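Local coordinates for protein Tni2 (Pseudomonas fluorescens, PDB 6B12) that probably acts as an immunity protein that binds and neutralises a partner toxin, at residues 29-41 and 46-58. Residues are numbered along the deposited sequence; the frame is centred on the assembly and turned at random.
Sequences WSPCRVVEARWRW and LSVVNSRGLLAIV
V34 O is gripped twice where the chain turns back: L54 N gives it a 2.8 Å hydrogen bond, and G53 CA adds a CA-H...O contact with the same oxygen, CA to O 3.2 Å. G53 has phi 107° and psi 151°, a conformation in which a side chain would press on the carbonyl oxygen of R52, so the glycine is well placed here. It closes a type I turn begun by N50, whose OD1 takes the N-H of R52 in an Asx turn while its ND2 reaches N70 O. From N50 N to V35 O (2.8 Å) the pairing passes into a regular antiparallel hairpin, with A37 and V48, then W39 and L46, as hydrogen-bonded pairs. CG of W39 stands between its backbone N and carbonyl carbon (chi1 65°), which lays the indole along strand 46-49; L46 CB sits over the five-membered ring, 4.1 Å from its centroid, and NE1 is satisfied by G85 O. A37 is small enough for its CB to lie 3.8 Å from A56 CB. On its other edge strand 34-41 pairs with strands 2-3 and 5-9, a classic bulge of V35 and E36 facing I8, while 54-58 leaves to pair with 64-70 in the next sheet.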
loop_
_atom_site.group_PDB
_atom_site.type_symbol
_atom_site.label_atom_id
_atom_site.label_comp_id
_atom_site.label_asym_id
_atom_site.label_seq_id
_atom_site.Cartn_x
_atom_site.Cartn_y
_atom_site.Cartn_z
ATOM N N TRP C 29 10.717 14.535 8.437
ATOM C CA TRP C 29 10.004 14.630 7.169
ATOM C C TRP C 29 8.532 14.308 7.349
ATOM O O TRP C 29 8.164 13.390 8.091
ATOM C CB TRP C 29 10.584 13.676 6.125
ATOM C CG TRP C 29 11.977 13.971 5.685
ATOM C CD1 TRP C 29 12.817 14.926 6.183
ATOM C CD2 TRP C 29 12.705 13.291 4.656
ATOM N NE1 TRP C 29 14.021 14.885 5.524
ATOM C CE2 TRP C 29 13.977 13.893 4.578
ATOM C CE3 TRP C 29 12.398 12.240 3.783
ATOM C CZ2 TRP C 29 14.952 13.472 3.668
ATOM C CZ3 TRP C 29 13.366 11.826 2.877
ATOM C CH2 TRP C 29 14.628 12.440 2.833
ATOM N N SER C 30 7.693 15.075 6.661
ATOM C CA SER C 30 6.285 14.777 6.462
ATOM C C SER C 30 6.104 13.971 5.184
ATOM O O SER C 30 7.012 13.907 4.348
ATOM C CB SER C 30 5.482 16.075 6.384
ATOM O OG SER C 30 5.411 16.680 7.657
ATOM N N PRO C 31 4.946 13.332 5.006
ATOM C CA PRO C 31 4.654 12.699 3.716
ATOM C C PRO C 31 4.712 13.726 2.599
ATOM O O PRO C 31 4.288 14.872 2.765
ATOM C CB PRO C 31 3.229 12.156 3.900
ATOM C CG PRO C 31 3.103 11.950 5.385
ATOM C CD PRO C 31 3.867 13.099 5.986
ATOM N N CYS C 32 5.246 13.309 1.455
ATOM C CA CYS C 32 5.326 14.193 0.299
ATOM C C CYS C 32 5.347 13.341 -0.957
ATOM O O CYS C 32 5.990 12.287 -0.973
ATOM C CB CYS C 32 6.581 15.074 0.377
ATOM S SG CYS C 32 6.683 16.397 -0.836
ATOM N N ARG C 33 4.687 13.805 -2.021
ATOM C CA ARG C 33 4.772 13.081 -3.287
ATOM C C ARG C 33 6.204 13.033 -3.804
ATOM O O ARG C 33 7.003 13.955 -3.608
ATOM C CB ARG C 33 3.854 13.701 -4.361
ATOM C CG ARG C 33 4.290 15.038 -4.987
ATOM C CD ARG C 33 3.143 16.107 -4.986
ATOM N NE ARG C 33 1.931 15.691 -5.696
ATOM C CZ ARG C 33 1.333 16.374 -6.679
ATOM N NH1 ARG C 33 0.245 15.885 -7.253
ATOM N NH2 ARG C 33 1.802 17.538 -7.082
ATOM N N VAL C 34 6.512 11.931 -4.471
ATOM C CA VAL C 34 7.760 11.752 -5.200
ATOM C C VAL C 34 7.488 12.112 -6.649
ATOM O O VAL C 34 6.560 11.574 -7.263
ATOM C CB VAL C 34 8.258 10.312 -5.063
ATOM C CG1 VAL C 34 9.410 9.998 -6.072
ATOM C CG2 VAL C 34 8.699 10.076 -3.630
ATOM N N VAL C 35 8.275 13.040 -7.187
ATOM C CA VAL C 35 8.083 13.490 -8.554
ATOM C C VAL C 35 9.147 12.967 -9.503
ATOM O O VAL C 35 9.000 13.149 -10.718
ATOM C CB VAL C 35 8.016 15.031 -8.634
ATOM C CG1 VAL C 35 6.788 15.538 -7.834
ATOM C CG2 VAL C 35 9.309 15.675 -8.108
ATOM N N GLU C 36 10.219 12.357 -9.000
ATOM C CA GLU C 36 11.246 11.842 -9.898
ATOM C C GLU C 36 11.887 10.603 -9.294
ATOM O O GLU C 36 12.130 10.556 -8.082
ATOM C CB GLU C 36 12.333 12.883 -10.191
ATOM C CG GLU C 36 13.512 12.257 -10.967
ATOM C CD GLU C 36 14.490 13.256 -11.477
ATOM O OE1 GLU C 36 14.202 14.459 -11.373
ATOM O OE2 GLU C 36 15.559 12.821 -11.974
ATOM N N ALA C 37 12.124 9.592 -10.141
ATOM C CA ALA C 37 12.982 8.463 -9.812
ATOM C C ALA C 37 14.160 8.497 -10.771
ATOM O O ALA C 37 13.965 8.665 -11.978
ATOM C CB ALA C 37 12.238 7.135 -9.930
ATOM N N ARG C 38 15.371 8.393 -10.235
ATOM C CA ARG C 38 16.582 8.512 -11.028
ATOM C C ARG C 38 17.506 7.360 -10.669
ATOM O O ARG C 38 17.525 6.907 -9.520
ATOM C CB ARG C 38 17.234 9.887 -10.738
ATOM C CG ARG C 38 18.630 10.129 -11.190
ATOM C CD ARG C 38 19.039 11.553 -10.745
ATOM N NE ARG C 38 19.263 11.676 -9.299
ATOM C CZ ARG C 38 19.112 12.800 -8.599
ATOM N NH1 ARG C 38 18.707 13.921 -9.191
ATOM N NH2 ARG C 38 19.352 12.802 -7.292
ATOM N N TRP C 39 18.267 6.869 -11.651
ATOM C CA TRP C 39 19.189 5.763 -11.372
ATOM C C TRP C 39 20.290 5.731 -12.418
ATOM O O TRP C 39 20.201 6.372 -13.467
ATOM C CB TRP C 39 18.461 4.402 -11.336
ATOM C CG TRP C 39 17.849 3.984 -12.685
ATOM C CD1 TRP C 39 18.402 3.136 -13.608
ATOM C CD2 TRP C 39 16.580 4.394 -13.227
ATOM N NE1 TRP C 39 17.560 2.994 -14.693
ATOM C CE2 TRP C 39 16.440 3.767 -14.489
ATOM C CE3 TRP C 39 15.563 5.258 -12.776
ATOM C CZ2 TRP C 39 15.325 3.955 -15.298
ATOM C CZ3 TRP C 39 14.452 5.447 -13.589
ATOM C CH2 TRP C 39 14.343 4.798 -14.832
ATOM N N ARG C 40 21.348 4.958 -12.117
ATOM C CA ARG C 40 22.420 4.737 -13.074
ATOM C C ARG C 40 22.282 3.368 -13.734
ATOM O O ARG C 40 21.985 2.375 -13.068
ATOM C CB ARG C 40 23.796 4.827 -12.403
ATOM C CG ARG C 40 24.909 4.658 -13.406
ATOM C CD ARG C 40 26.296 4.889 -12.804
ATOM N NE ARG C 40 26.622 3.941 -11.746
ATOM C CZ ARG C 40 27.138 2.725 -11.947
ATOM N NH1 ARG C 40 27.387 2.263 -13.176
ATOM N NH2 ARG C 40 27.398 1.955 -10.901
ATOM N N TRP C 41 22.485 3.338 -15.049
ATOM C CA TRP C 41 22.647 2.114 -15.826
ATOM C C TRP C 41 23.898 2.298 -16.657
ATOM O O TRP C 41 23.959 3.212 -17.495
ATOM C CB TRP C 41 21.432 1.847 -16.732
ATOM C CG TRP C 41 21.521 0.575 -17.512
ATOM C CD1 TRP C 41 22.047 0.392 -18.767
ATOM C CD2 TRP C 41 21.035 -0.693 -17.085
ATOM N NE1 TRP C 41 21.931 -0.939 -19.133
ATOM C CE2 TRP C 41 21.306 -1.619 -18.115
ATOM C CE3 TRP C 41 20.389 -1.135 -15.917
ATOM C CZ2 TRP C 41 20.957 -2.967 -18.020
ATOM C CZ3 TRP C 41 20.031 -2.474 -15.823
ATOM C CH2 TRP C 41 20.319 -3.376 -16.872
ATOM N N LEU C 46 19.569 7.889 -15.685
ATOM C CA LEU C 46 18.264 7.770 -16.317
ATOM C C LEU C 46 17.209 8.161 -15.302
ATOM O O LEU C 46 17.405 8.019 -14.092
ATOM C CB LEU C 46 18.023 6.341 -16.817
ATOM C CG LEU C 46 19.103 5.896 -17.816
ATOM C CD1 LEU C 46 19.064 4.391 -17.945
ATOM C CD2 LEU C 46 18.817 6.563 -19.168
ATOM N N SER C 47 16.075 8.630 -15.793
ATOM C CA SER C 47 15.051 9.024 -14.840
ATOM C C SER C 47 13.676 8.937 -15.478
ATOM O O SER C 47 13.539 8.881 -16.698
ATOM C CB SER C 47 15.287 10.449 -14.343
ATOM O OG SER C 47 15.129 11.346 -15.423
ATOM N N VAL C 48 12.666 8.944 -14.616
ATOM C CA VAL C 48 11.279 9.210 -15.000
ATOM C C VAL C 48 10.747 10.295 -14.077
ATOM O O VAL C 48 11.089 10.337 -12.893
ATOM C CB VAL C 48 10.418 7.936 -14.918
ATOM C CG1 VAL C 48 10.893 6.936 -15.990
ATOM C CG2 VAL C 48 10.513 7.318 -13.517
ATOM N N VAL C 49 9.933 11.198 -14.618
ATOM C CA VAL C 49 9.500 12.368 -13.858
ATOM C C VAL C 49 8.004 12.528 -14.043
ATOM O O VAL C 49 7.523 12.490 -15.175
ATOM C CB VAL C 49 10.209 13.651 -14.334
ATOM C CG1 VAL C 49 9.695 14.864 -13.537
ATOM C CG2 VAL C 49 11.716 13.492 -14.255
ATOM N N ASN C 50 7.278 12.718 -12.945
ATOM C CA ASN C 50 5.831 12.947 -13.022
ATOM C C ASN C 50 5.464 13.973 -11.962
ATOM O O ASN C 50 5.527 13.663 -10.774
ATOM C CB ASN C 50 5.069 11.627 -12.823
ATOM C CG ASN C 50 3.568 11.784 -13.036
ATOM O OD1 ASN C 50 3.091 12.886 -13.271
ATOM N ND2 ASN C 50 2.830 10.689 -12.953
ATOM N N SER C 51 5.067 15.191 -12.370
ATOM C CA SER C 51 4.780 16.197 -11.347
ATOM C C SER C 51 3.529 15.842 -10.549
ATOM O O SER C 51 3.339 16.352 -9.436
ATOM C CB SER C 51 4.658 17.578 -11.989
ATOM O OG SER C 51 3.513 17.673 -12.810
ATOM N N ARG C 52 2.702 14.929 -11.065
ATOM C CA ARG C 52 1.559 14.417 -10.323
ATOM C C ARG C 52 1.921 13.408 -9.251
ATOM O O ARG C 52 1.053 13.062 -8.436
ATOM C CB ARG C 52 0.571 13.753 -11.279
ATOM C CG ARG C 52 -0.101 14.749 -12.191
ATOM C CD ARG C 52 -0.883 14.044 -13.271
ATOM N NE ARG C 52 -1.801 14.992 -13.910
ATOM C CZ ARG C 52 -2.149 14.923 -15.184
ATOM N NH1 ARG C 52 -1.650 13.962 -15.946
ATOM N NH2 ARG C 52 -2.987 15.814 -15.694
ATOM N N GLY C 53 3.147 12.908 -9.255
ATOM C CA GLY C 53 3.592 11.943 -8.279
ATOM C C GLY C 53 3.730 10.548 -8.876
ATOM O O GLY C 53 3.036 10.170 -9.838
ATOM N N LEU C 54 4.645 9.772 -8.301
ATOM C CA LEU C 54 4.863 8.397 -8.725
ATOM C C LEU C 54 5.374 7.596 -7.544
ATOM O O LEU C 54 5.877 8.144 -6.566
ATOM C CB LEU C 54 5.848 8.319 -9.898
ATOM C CG LEU C 54 7.273 8.835 -9.617
ATOM C CD1 LEU C 54 8.225 7.714 -9.190
ATOM C CD2 LEU C 54 7.857 9.539 -10.854
ATOM N N LEU C 55 5.240 6.277 -7.643
ATOM C CA LEU C 55 5.773 5.369 -6.644
ATOM C C LEU C 55 6.667 4.420 -7.413
ATOM O O LEU C 55 6.200 3.782 -8.357
ATOM C CB LEU C 55 4.631 4.637 -5.923
ATOM C CG LEU C 55 4.894 3.808 -4.678
ATOM C CD1 LEU C 55 5.477 4.660 -3.522
ATOM C CD2 LEU C 55 3.579 3.171 -4.256
ATOM N N ALA C 56 7.950 4.351 -7.035
ATOM C CA ALA C 56 8.922 3.578 -7.814
ATOM C C ALA C 56 9.663 2.613 -6.911
ATOM O O ALA C 56 10.053 2.978 -5.793
ATOM C CB ALA C 56 9.961 4.494 -8.504
ATOM N N ILE C 57 9.865 1.385 -7.398
ATOM C CA ILE C 57 10.728 0.421 -6.725
ATOM C C ILE C 57 11.676 -0.169 -7.754
ATOM O O ILE C 57 11.398 -0.186 -8.957
ATOM C CB ILE C 57 9.952 -0.721 -6.017
ATOM C CG1 ILE C 57 9.051 -1.450 -7.019
ATOM C CG2 ILE C 57 9.145 -0.171 -4.823
ATOM C CD1 ILE C 57 8.653 -2.854 -6.580
ATOM N N VAL C 58 12.821 -0.616 -7.285
ATOM C CA VAL C 58 13.699 -1.428 -8.118
ATOM C C VAL C 58 13.311 -2.886 -7.906
ATOM O O VAL C 58 13.283 -3.368 -6.771
ATOM C CB VAL C 58 15.174 -1.183 -7.776
ATOM C CG1 VAL C 58 16.057 -2.145 -8.557
ATOM C CG2 VAL C 58 15.564 0.297 -8.075
HETATM O O HOH W 1 -1.535 13.706 -8.085
HETATM O O HOH W 2 4.430 9.885 -4.811
#